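PDB 7CUI: protection of telomeres protein 1 from Schizosaccharomyces pombe, which binds single-stranded telomeric DNA, recognising the consensus 5'-GGTTAC-3', protects the 3'-end overhang and regulates telomerase and telomere length. Local coordinates for residues L31-H39 with V86-L94; V57-F68 with W135-I146. All coordinates share one frame; numbering follows the deposited sequence.

The chain is the C-terminal part of the protein, and its curled sheet has the strand order of an OB fold. In contact 1, helix 34-38 packs on the turn joining strands 77-87 and 93-99. Contact 2 lies deeper, about 11 Å from the chain centre against about 15 Å, and lays helix 138-148 across strand 49-73, the antiparallel neighbour of strand 77-87. Their centres are about 21 Å apart, yet they meet where Arg87 NE packs 3.5 Å from Val58 CG2. Another protein's chain lies within reach of each contact, near Leu38 and Thr93 in contact 1, Asp59 and Trp61 in contact 2. The sulfate on Arg141 of contact 2 probably comes from the crystallisation liquor.

Contact 1 of 2, residues L31-H39 with V86-L94; sequences LTTISTILH and VRDVSNVTL
Ile34 pushes its side chain into the hairpin 86-94 and makes the tight part of the contact. CG1 stands anti to the carbonyl carbon (chi1 -65°), which carries CD1 over Asp88 CB at 3.4 Å and on to Val86 CG2 at 4.2 Å. The other branch heads for the turn's end and the returning strand: Ile34 CG2 rests 3.8 Å from Val92 CG2 and 4.0 Å from Leu94 CB. Leu53 also packs on Ile34. One helical turn on, Leu38 CD2 meets Leu94 CD1 at 4.0 Å, beside Trp191 and another protein's aromatic side chain.

Ser35 and Ser90 form the looser, partly exposed side: Ser35 N gives a weak hydrogen bond to Ser90 OG (3.4 Å, 141°). Between the two parts lies the buried Asp88, both carboxylate oxygens touching the N-cap residue Thr33. Asp88 OD1 accepts from Ser90 N (3.2 Å) through its anti lone pair, an Asx turn. A leucine in its place would probably leave Ser90 N without this acceptor and let the turn shift. Asp88 OD2 lies 3.6 Å from Ile34 N, and its charge may favour the helix start. The chemistry implies mainly apolar packing, with a buried acid and two serines ordering the turn.

Contact 2 of 2, residues V57-F68 with W135-I146; sequences VVDFWPKSLTQF and WGNLEERIQHHI. With SO4 (sulfate ion), chain E.
Phe60 lies flat against Trp135, and its side chain can be followed outward across the indole. CB stands 3.9 Å from Trp135 CZ3; with CG between the backbone N and the carbonyl carbon (chi1 63°), the ring swings over the indole's six-membered ring in an offset stack, centroids 4.1 Å apart and planes at 19°. CG and CD2 lie over Trp135 CZ3, and CD2 also touches Leu138 CD1 at 3.9 Å. CE2 meets Ile142 CD1 at 3.7 Å, and the tip atom CZ ends 3.7 Å from Glu139 CG, the acid's aliphatic part touching the ring's end. At the indole's edge, Leu65 CD2 and Phe68 CZ approach Trp135 CH2.

Nearby, Lys63 bends back, its NZ bonding both Asp59 OD1, in a salt bridge of 2.8 Å, and Phe60 O at 2.7 Å, while CD crosses Ile142 CG2. Phe60 N reaches Asp59 OD1 from the same carboxylate face as NZ. Arg141 NH1 hydrogen-bonds SO4 O2. Helix 138-146 crosses strand 57-61 at -62°, and Val58 and Asp59 form a classic beta bulge opposite Leu85. A bulged first strand, with helical insertion between the third and fourth, fits an OB fold, here with several helices where the canonical fold has one.

Contact 1 of 2, residues L31-H39 with V86-L94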
loop_
_atom_site.group_PDB
_atom_site.type_symbol
_atom_site.label_atom_id
_atom_site.label_comp_id
_atom_site.label_asym_id
_atom_site.label_seq_id
_atom_site.Cartn_x
_atom_site.Cartn_y
_atom_site.Cartn_z
ATOM N N LEU A 31 12.397 -8.513 11.362
ATOM C CA LEU A 31 11.016 -8.183 11.677
ATOM C C LEU A 31 10.950 -7.237 12.877
ATOM O O LEU A 31 11.444 -7.564 13.957
ATOM C CB LEU A 31 10.276 -9.501 11.948
ATOM C CG LEU A 31 8.800 -9.397 12.337
ATOM C CD1 LEU A 31 7.993 -8.739 11.228
ATOM C CD2 LEU A 31 8.228 -10.771 12.659
ATOM N N THR A 32 10.337 -6.059 12.665
ATOM C CA THR A 32 10.020 -5.107 13.726
ATOM C C THR A 32 8.514 -4.834 13.729
ATOM O O THR A 32 7.761 -5.557 13.082
ATOM C CB THR A 32 10.859 -3.823 13.630
ATOM O OG1 THR A 32 10.537 -3.158 12.409
ATOM C CG2 THR A 32 12.353 -4.053 13.740
ATOM N N THR A 33 8.075 -3.800 14.464
ATOM C CA THR A 33 6.654 -3.497 14.582
ATOM C C THR A 33 6.369 -2.047 14.201
ATOM O O THR A 33 7.273 -1.215 14.172
ATOM C CB THR A 33 6.116 -3.715 16.003
ATOM O OG1 THR A 33 6.715 -2.725 16.842
ATOM C CG2 THR A 33 6.355 -5.110 16.541
ATOM N N ILE A 34 5.084 -1.762 13.949
ATOM C CA ILE A 34 4.615 -0.433 13.588
ATOM C C ILE A 34 4.741 0.493 14.797
ATOM O O ILE A 34 4.952 1.694 14.634
ATOM C CB ILE A 34 3.178 -0.486 13.021
ATOM C CG1 ILE A 34 3.125 -1.265 11.703
ATOM C CG2 ILE A 34 2.595 0.912 12.861
ATOM C CD1 ILE A 34 1.728 -1.592 11.214
ATOM N N SER A 35 4.624 -0.080 16.004
ATOM C CA SER A 35 4.783 0.686 17.229
ATOM C C SER A 35 6.201 1.246 17.306
ATOM O O SER A 35 6.379 2.415 17.635
ATOM C CB SER A 35 4.438 -0.135 18.441
ATOM O OG SER A 35 4.182 0.706 19.557
ATOM N N THR A 36 7.189 0.406 16.966
ATOM C CA THR A 36 8.602 0.762 16.999
ATOM C C THR A 36 8.895 1.864 15.981
ATOM O O THR A 36 9.666 2.783 16.262
ATOM C CB THR A 36 9.489 -0.473 16.779
ATOM O OG1 THR A 36 9.184 -1.421 17.801
ATOM C CG2 THR A 36 10.971 -0.168 16.813
ATOM N N ILE A 37 8.264 1.761 14.803
ATOM C CA ILE A 37 8.479 2.691 13.706
ATOM C C ILE A 37 8.017 4.090 14.112
ATOM O O ILE A 37 8.687 5.070 13.795
ATOM C CB ILE A 37 7.796 2.187 12.414
ATOM C CG1 ILE A 37 8.558 1.013 11.794
ATOM C CG2 ILE A 37 7.582 3.312 11.407
ATOM C CD1 ILE A 37 7.822 0.326 10.669
ATOM N N LEU A 38 6.878 4.174 14.811
ATOM C CA LEU A 38 6.279 5.457 15.154
ATOM C C LEU A 38 6.798 5.959 16.505
ATOM O O LEU A 38 6.894 7.166 16.714
ATOM C CB LEU A 38 4.747 5.353 15.136
ATOM C CG LEU A 38 4.097 4.905 13.821
ATOM C CD1 LEU A 38 2.587 4.788 13.964
ATOM C CD2 LEU A 38 4.443 5.838 12.669
ATOM N N HIS A 39 7.125 5.030 17.417
ATOM C CA HIS A 39 7.647 5.371 18.734
ATOM C C HIS A 39 9.124 4.965 18.826
ATOM O O HIS A 39 9.980 5.857 18.642
ATOM C CB HIS A 39 6.821 4.710 19.854
ATOM C CG HIS A 39 5.350 4.950 19.770
ATOM N ND1 HIS A 39 4.763 6.118 20.219
ATOM C CD2 HIS A 39 4.344 4.177 19.305
ATOM C CE1 HIS A 39 3.459 6.056 20.027
ATOM N NE2 HIS A 39 3.178 4.876 19.466
ATOM N N VAL A 86 -2.274 -0.778 6.917
ATOM C CA VAL A 86 -1.914 -2.086 7.443
ATOM C C VAL A 86 -1.855 -2.039 8.971
ATOM O O VAL A 86 -1.663 -0.975 9.555
ATOM C CB VAL A 86 -0.611 -2.624 6.817
ATOM C CG1 VAL A 86 -0.739 -2.819 5.313
ATOM C CG2 VAL A 86 0.595 -1.760 7.154
ATOM N N ARG A 87 -2.031 -3.207 9.607
ATOM C CA ARG A 87 -2.015 -3.334 11.057
ATOM C C ARG A 87 -1.140 -4.516 11.470
ATOM O O ARG A 87 -1.158 -5.571 10.838
ATOM C CB ARG A 87 -3.441 -3.416 11.616
ATOM C CG ARG A 87 -3.557 -4.016 13.010
ATOM C CD ARG A 87 -4.653 -3.389 13.855
ATOM N NE ARG A 87 -5.969 -3.390 13.222
ATOM C CZ ARG A 87 -7.001 -2.619 13.581
ATOM N NH1 ARG A 87 -6.900 -1.769 14.594
ATOM N NH2 ARG A 87 -8.138 -2.710 12.909
ATOM N N ASP A 88 -0.410 -4.309 12.568
ATOM C CA ASP A 88 0.665 -5.150 13.068
ATOM C C ASP A 88 0.204 -5.774 14.384
ATOM O O ASP A 88 -0.854 -5.418 14.903
ATOM C CB ASP A 88 1.901 -4.268 13.272
ATOM C CG ASP A 88 3.189 -4.976 13.639
ATOM O OD1 ASP A 88 3.272 -5.471 14.776
ATOM O OD2 ASP A 88 4.113 -4.999 12.794
ATOM N N VAL A 89 1.017 -6.695 14.915
ATOM C CA VAL A 89 0.812 -7.334 16.208
ATOM C C VAL A 89 0.531 -6.293 17.296
ATOM O O VAL A 89 -0.169 -6.585 18.263
ATOM C CB VAL A 89 2.020 -8.223 16.577
ATOM C CG1 VAL A 89 1.841 -8.910 17.918
ATOM C CG2 VAL A 89 2.311 -9.256 15.494
ATOM N N SER A 90 1.071 -5.079 17.130
ATOM C CA SER A 90 1.063 -4.078 18.186
ATOM C C SER A 90 -0.140 -3.134 18.108
ATOM O O SER A 90 -0.128 -2.086 18.748
ATOM C CB SER A 90 2.367 -3.316 18.215
ATOM O OG SER A 90 2.628 -2.692 16.964
ATOM N N ASN A 91 -1.167 -3.503 17.328
ATOM C CA ASN A 91 -2.454 -2.815 17.295
ATOM C C ASN A 91 -2.320 -1.357 16.852
ATOM O O ASN A 91 -3.100 -0.510 17.285
ATOM C CB ASN A 91 -3.212 -2.916 18.623
ATOM C CG ASN A 91 -4.209 -4.054 18.642
ATOM O OD1 ASN A 91 -3.914 -5.152 18.177
ATOM N ND2 ASN A 91 -5.398 -3.797 19.166
ATOM N N VAL A 92 -1.347 -1.071 15.979
ATOM C CA VAL A 92 -1.194 0.268 15.425
ATOM C C VAL A 92 -1.094 0.178 13.905
ATOM O O VAL A 92 -0.518 -0.770 13.375
ATOM C CB VAL A 92 -0.001 1.031 16.035
ATOM C CG1 VAL A 92 -0.397 1.754 17.312
ATOM C CG2 VAL A 92 1.200 0.129 16.275
ATOM N N THR A 93 -1.652 1.187 13.223
ATOM C CA THR A 93 -1.780 1.153 11.774
ATOM C C THR A 93 -0.706 2.009 11.107
ATOM O O THR A 93 -0.125 2.894 11.728
ATOM C CB THR A 93 -3.195 1.538 11.315
ATOM O OG1 THR A 93 -3.473 2.890 11.673
ATOM C CG2 THR A 93 -4.270 0.634 11.873
ATOM N N LEU A 94 -0.458 1.719 9.825
ATOM C CA LEU A 94 0.477 2.463 9.001
ATOM C C LEU A 94 -0.073 2.505 7.575
ATOM O O LEU A 94 -0.520 1.478 7.062
ATOM C CB LEU A 94 1.839 1.759 9.065
ATOM C CG LEU A 94 3.029 2.545 8.513
ATOM C CD1 LEU A 94 3.454 3.640 9.480
ATOM C CD2 LEU A 94 4.196 1.615 8.221
#

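Contact 2 of 2, residues V57-F68 with W135-I146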
loop_
_atom_site.group_PDB
_atom_site.type_symbol
_atom_site.label_atom_id
_atom_site.label_comp_id
_atom_site.label_asym_id
_atom_site.label_seq_id
_atom_site.Cartn_x
_atom_site.Cartn_y
_atom_site.Cartn_z
ATOM N N VAL A 57 -4.169 -6.239 6.185
ATOM C CA VAL A 57 -4.756 -5.049 5.586
ATOM C C VAL A 57 -6.078 -4.748 6.282
ATOM O O VAL A 57 -6.916 -5.637 6.449
ATOM C CB VAL A 57 -4.952 -5.155 4.062
ATOM C CG1 VAL A 57 -5.520 -3.860 3.493
ATOM C CG2 VAL A 57 -3.669 -5.529 3.337
ATOM N N VAL A 58 -6.264 -3.472 6.631
ATOM C CA VAL A 58 -7.362 -3.053 7.483
ATOM C C VAL A 58 -8.213 -2.000 6.771
ATOM O O VAL A 58 -9.374 -1.799 7.125
ATOM C CB VAL A 58 -6.808 -2.599 8.849
ATOM C CG1 VAL A 58 -7.559 -1.406 9.457
ATOM C CG2 VAL A 58 -6.740 -3.774 9.821
ATOM N N ASP A 59 -7.635 -1.350 5.753
ATOM C CA ASP A 59 -8.306 -0.325 4.966
ATOM C C ASP A 59 -7.461 -0.050 3.721
ATOM O O ASP A 59 -6.323 -0.514 3.640
ATOM C CB ASP A 59 -8.546 0.942 5.799
ATOM C CG ASP A 59 -9.648 1.847 5.269
ATOM O OD1 ASP A 59 -10.087 1.633 4.130
ATOM O OD2 ASP A 59 -10.064 2.757 6.006
ATOM N N PHE A 60 -8.016 0.700 2.755
ATOM C CA PHE A 60 -7.264 1.104 1.573
ATOM C C PHE A 60 -7.846 2.372 0.946
ATOM O O PHE A 60 -8.991 2.744 1.213
ATOM C CB PHE A 60 -7.184 -0.036 0.553
ATOM C CG PHE A 60 -8.511 -0.484 -0.008
ATOM C CD1 PHE A 60 -9.164 0.268 -0.978
ATOM C CD2 PHE A 60 -9.102 -1.661 0.426
ATOM C CE1 PHE A 60 -10.381 -0.147 -1.498
ATOM C CE2 PHE A 60 -10.318 -2.080 -0.094
ATOM C CZ PHE A 60 -10.957 -1.320 -1.053
ATOM N N TRP A 61 -7.031 3.007 0.089
ATOM C CA TRP A 61 -7.364 4.233 -0.621
ATOM C C TRP A 61 -6.784 4.185 -2.035
ATOM O O TRP A 61 -5.644 3.751 -2.216
ATOM C CB TRP A 61 -6.841 5.454 0.145
ATOM C CG TRP A 61 -7.644 6.678 -0.161
ATOM C CD1 TRP A 61 -8.773 7.093 0.489
ATOM C CD2 TRP A 61 -7.434 7.615 -1.235
ATOM N NE1 TRP A 61 -9.268 8.234 -0.087
ATOM C CE2 TRP A 61 -8.470 8.576 -1.147
ATOM C CE3 TRP A 61 -6.489 7.733 -2.260
ATOM C CZ2 TRP A 61 -8.576 9.641 -2.040
ATOM C CZ3 TRP A 61 -6.590 8.788 -3.142
ATOM C CH2 TRP A 61 -7.617 9.731 -3.028
ATOM N N PRO A 62 -7.521 4.620 -3.087
ATOM C CA PRO A 62 -8.900 5.095 -2.961
ATOM C C PRO A 62 -9.927 3.969 -2.841
ATOM O O PRO A 62 -9.590 2.792 -2.957
ATOM C CB PRO A 62 -9.110 5.921 -4.244
ATOM C CG PRO A 62 -8.141 5.347 -5.260
ATOM C CD PRO A 62 -7.028 4.688 -4.473
ATOM N N LYS A 63 -11.187 4.342 -2.603
ATOM C CA LYS A 63 -12.218 3.365 -2.303
ATOM C C LYS A 63 -12.657 2.607 -3.554
ATOM O O LYS A 63 -13.044 1.447 -3.445
ATOM C CB LYS A 63 -13.393 4.023 -1.582
ATOM C CG LYS A 63 -13.044 4.652 -0.243
ATOM C CD LYS A 63 -12.432 3.676 0.743
ATOM C CE LYS A 63 -12.191 4.321 2.090
ATOM N NZ LYS A 63 -10.903 3.883 2.672
ATOM N N SER A 64 -12.614 3.261 -4.725
ATOM C CA SER A 64 -12.901 2.589 -5.985
ATOM C C SER A 64 -11.619 2.010 -6.554
ATOM O O SER A 64 -10.646 2.740 -6.726
ATOM C CB SER A 64 -13.492 3.504 -7.006
ATOM O OG SER A 64 -14.692 4.054 -6.519
ATOM N N LEU A 65 -11.661 0.720 -6.899
ATOM C CA LEU A 65 -10.570 0.077 -7.612
ATOM C C LEU A 65 -10.441 0.702 -8.997
ATOM O O LEU A 65 -9.400 0.604 -9.645
ATOM C CB LEU A 65 -10.845 -1.426 -7.703
ATOM C CG LEU A 65 -10.857 -2.167 -6.369
ATOM C CD1 LEU A 65 -10.593 -3.648 -6.583
ATOM C CD2 LEU A 65 -9.814 -1.596 -5.423
ATOM N N THR A 66 -11.513 1.374 -9.416
ATOM C CA THR A 66 -11.579 2.086 -10.680
ATOM C C THR A 66 -10.568 3.232 -10.695
ATOM O O THR A 66 -10.195 3.720 -11.761
ATOM C CB THR A 66 -13.038 2.464 -10.934
ATOM O OG1 THR A 66 -13.475 1.451 -11.838
ATOM C CG2 THR A 66 -13.230 3.843 -11.514
ATOM N N GLN A 67 -10.107 3.630 -9.504
ATOM C CA GLN A 67 -9.230 4.780 -9.371
ATOM C C GLN A 67 -7.845 4.331 -8.907
ATOM O O GLN A 67 -7.049 5.149 -8.452
ATOM C CB GLN A 67 -9.851 5.819 -8.432
ATOM C CG GLN A 67 -11.189 6.358 -8.919
ATOM C CD GLN A 67 -11.749 7.473 -8.067
ATOM O OE1 GLN A 67 -12.920 7.460 -7.693
ATOM N NE2 GLN A 67 -10.924 8.463 -7.766
ATOM N N PHE A 68 -7.552 3.032 -9.051
ATOM C CA PHE A 68 -6.289 2.479 -8.582
ATOM C C PHE A 68 -5.130 2.817 -9.522
ATOM O O PHE A 68 -3.975 2.618 -9.160
ATOM C CB PHE A 68 -6.411 0.976 -8.329
ATOM C CG PHE A 68 -6.612 0.594 -6.885
ATOM C CD1 PHE A 68 -7.464 1.323 -6.061
ATOM C CD2 PHE A 68 -5.958 -0.510 -6.349
ATOM C CE1 PHE A 68 -7.645 0.963 -4.733
ATOM C CE2 PHE A 68 -6.142 -0.870 -5.022
ATOM C CZ PHE A 68 -6.986 -0.134 -4.217
ATOM N N TRP A 135 -6.387 -9.102 0.876
ATOM C CA TRP A 135 -7.309 -8.466 1.809
ATOM C C TRP A 135 -8.659 -9.187 1.920
ATOM O O TRP A 135 -9.595 -8.643 2.509
ATOM C CB TRP A 135 -7.472 -6.968 1.501
ATOM C CG TRP A 135 -8.120 -6.633 0.188
ATOM C CD1 TRP A 135 -9.071 -7.351 -0.486
ATOM C CD2 TRP A 135 -7.882 -5.451 -0.602
ATOM N NE1 TRP A 135 -9.426 -6.699 -1.637
ATOM C CE2 TRP A 135 -8.709 -5.535 -1.742
ATOM C CE3 TRP A 135 -7.049 -4.335 -0.457
ATOM C CZ2 TRP A 135 -8.722 -4.547 -2.731
ATOM C CZ3 TRP A 135 -7.052 -3.365 -1.437
ATOM C CH2 TRP A 135 -7.888 -3.465 -2.552
ATOM N N GLY A 136 -8.771 -10.395 1.353
ATOM C CA GLY A 136 -9.989 -11.186 1.473
ATOM C C GLY A 136 -11.244 -10.389 1.121
ATOM O O GLY A 136 -11.313 -9.758 0.054
ATOM N N ASN A 137 -12.219 -10.402 2.044
ATOM C CA ASN A 137 -13.525 -9.803 1.796
ATOM C C ASN A 137 -13.577 -8.330 2.206
ATOM O O ASN A 137 -14.666 -7.768 2.301
ATOM C CB ASN A 137 -14.666 -10.569 2.468
ATOM C CG ASN A 137 -14.754 -12.008 2.014
ATOM O OD1 ASN A 137 -14.215 -12.900 2.668
ATOM N ND2 ASN A 137 -15.404 -12.244 0.892
ATOM N N LEU A 138 -12.410 -7.700 2.404
ATOM C CA LEU A 138 -12.337 -6.317 2.858
ATOM C C LEU A 138 -13.030 -5.365 1.874
ATOM O O LEU A 138 -13.822 -4.519 2.291
ATOM C CB LEU A 138 -10.863 -5.940 3.042
ATOM C CG LEU A 138 -10.507 -4.984 4.186
ATOM C CD1 LEU A 138 -9.620 -3.862 3.664
ATOM C CD2 LEU A 138 -11.724 -4.435 4.917
ATOM N N GLU A 139 -12.722 -5.499 0.576
ATOM C CA GLU A 139 -13.217 -4.574 -0.432
ATOM C C GLU A 139 -14.738 -4.678 -0.516
ATOM O O GLU A 139 -15.432 -3.660 -0.589
ATOM C CB GLU A 139 -12.543 -4.845 -1.780
ATOM C CG GLU A 139 -12.913 -3.858 -2.876
ATOM C CD GLU A 139 -14.165 -4.149 -3.691
ATOM O OE1 GLU A 139 -14.633 -5.315 -3.687
ATOM O OE2 GLU A 139 -14.678 -3.197 -4.337
ATOM N N GLU A 140 -15.232 -5.926 -0.485
ATOM C CA GLU A 140 -16.650 -6.234 -0.576
ATOM C C GLU A 140 -17.396 -5.535 0.553
ATOM O O GLU A 140 -18.464 -4.960 0.341
ATOM C CB GLU A 140 -16.878 -7.736 -0.427
ATOM C CG GLU A 140 -16.689 -8.507 -1.714
ATOM C CD GLU A 140 -16.704 -10.023 -1.595
ATOM O OE1 GLU A 140 -17.092 -10.549 -0.515
ATOM O OE2 GLU A 140 -16.329 -10.691 -2.587
ATOM N N ARG A 141 -16.808 -5.602 1.750
ATOM C CA ARG A 141 -17.423 -5.086 2.960
ATOM C C ARG A 141 -17.339 -3.563 2.960
ATOM O O ARG A 141 -18.274 -2.887 3.387
ATOM C CB ARG A 141 -16.751 -5.681 4.202
ATOM C CG ARG A 141 -17.290 -7.046 4.637
ATOM C CD ARG A 141 -18.754 -7.390 4.444
ATOM N NE ARG A 141 -19.678 -6.849 5.445
ATOM C CZ ARG A 141 -21.019 -6.961 5.424
ATOM N NH1 ARG A 141 -21.751 -6.503 6.468
ATOM N NH2 ARG A 141 -21.612 -7.553 4.399
ATOM N N ILE A 142 -16.209 -3.032 2.483
ATOM C CA ILE A 142 -16.040 -1.592 2.408
ATOM C C ILE A 142 -17.098 -1.016 1.467
ATOM O O ILE A 142 -17.742 -0.023 1.803
ATOM C CB ILE A 142 -14.598 -1.207 2.021
ATOM C CG1 ILE A 142 -13.664 -1.283 3.234
ATOM C CG2 ILE A 142 -14.558 0.167 1.364
ATOM C CD1 ILE A 142 -12.214 -1.012 2.930
ATOM N N GLN A 143 -17.302 -1.668 0.312
ATOM C CA GLN A 143 -18.315 -1.220 -0.632
ATOM C C GLN A 143 -19.717 -1.427 -0.060
ATOM O O GLN A 143 -20.626 -0.639 -0.326
ATOM C CB GLN A 143 -18.173 -1.942 -1.971
ATOM C CG GLN A 143 -16.916 -1.558 -2.738
ATOM C CD GLN A 143 -16.721 -0.065 -2.861
ATOM O OE1 GLN A 143 -15.602 0.434 -2.788
ATOM N NE2 GLN A 143 -17.806 0.667 -3.065
ATOM N N HIS A 144 -19.883 -2.500 0.720
ATOM C CA HIS A 144 -21.153 -2.786 1.363
ATOM C C HIS A 144 -21.541 -1.619 2.267
ATOM O O HIS A 144 -22.695 -1.195 2.271
ATOM C CB HIS A 144 -21.091 -4.114 2.128
ATOM C CG HIS A 144 -22.254 -4.303 3.044
ATOM N ND1 HIS A 144 -23.472 -4.799 2.606
ATOM C CD2 HIS A 144 -22.413 -4.014 4.355
ATOM C CE1 HIS A 144 -24.322 -4.825 3.613
ATOM N NE2 HIS A 144 -23.697 -4.346 4.698
ATOM N N HIS A 145 -20.570 -1.102 3.028
ATOM C CA HIS A 145 -20.857 -0.052 3.996
ATOM C C HIS A 145 -21.131 1.279 3.297
ATOM O O HIS A 145 -22.025 2.026 3.703
ATOM C CB HIS A 145 -19.758 0.042 5.058
ATOM C CG HIS A 145 -19.782 -1.089 6.031
ATOM N ND1 HIS A 145 -20.854 -1.316 6.879
ATOM C CD2 HIS A 145 -18.879 -2.058 6.300
ATOM C CE1 HIS A 145 -20.606 -2.374 7.627
ATOM N NE2 HIS A 145 -19.398 -2.847 7.291
ATOM N N ILE A 146 -20.362 1.561 2.240
ATOM C CA ILE A 146 -20.540 2.793 1.491
ATOM C C ILE A 146 -21.974 2.865 0.953
ATOM O O ILE A 146 -22.619 3.901 1.068
ATOM C CB ILE A 146 -19.452 2.950 0.407
ATOM C CG1 ILE A 146 -18.079 3.175 1.050
ATOM C CG2 ILE A 146 -19.813 4.055 -0.581
ATOM C CD1 ILE A 146 -16.900 2.943 0.133
HETATM S S SO4 E . -24.486 -7.011 8.195
HETATM O O1 SO4 E . -24.439 -5.585 8.377
HETATM O O2 SO4 E . -24.813 -7.304 6.824
HETATM O O3 SO4 E . -23.204 -7.581 8.520
HETATM O O4 SO4 E . -25.488 -7.572 9.059
#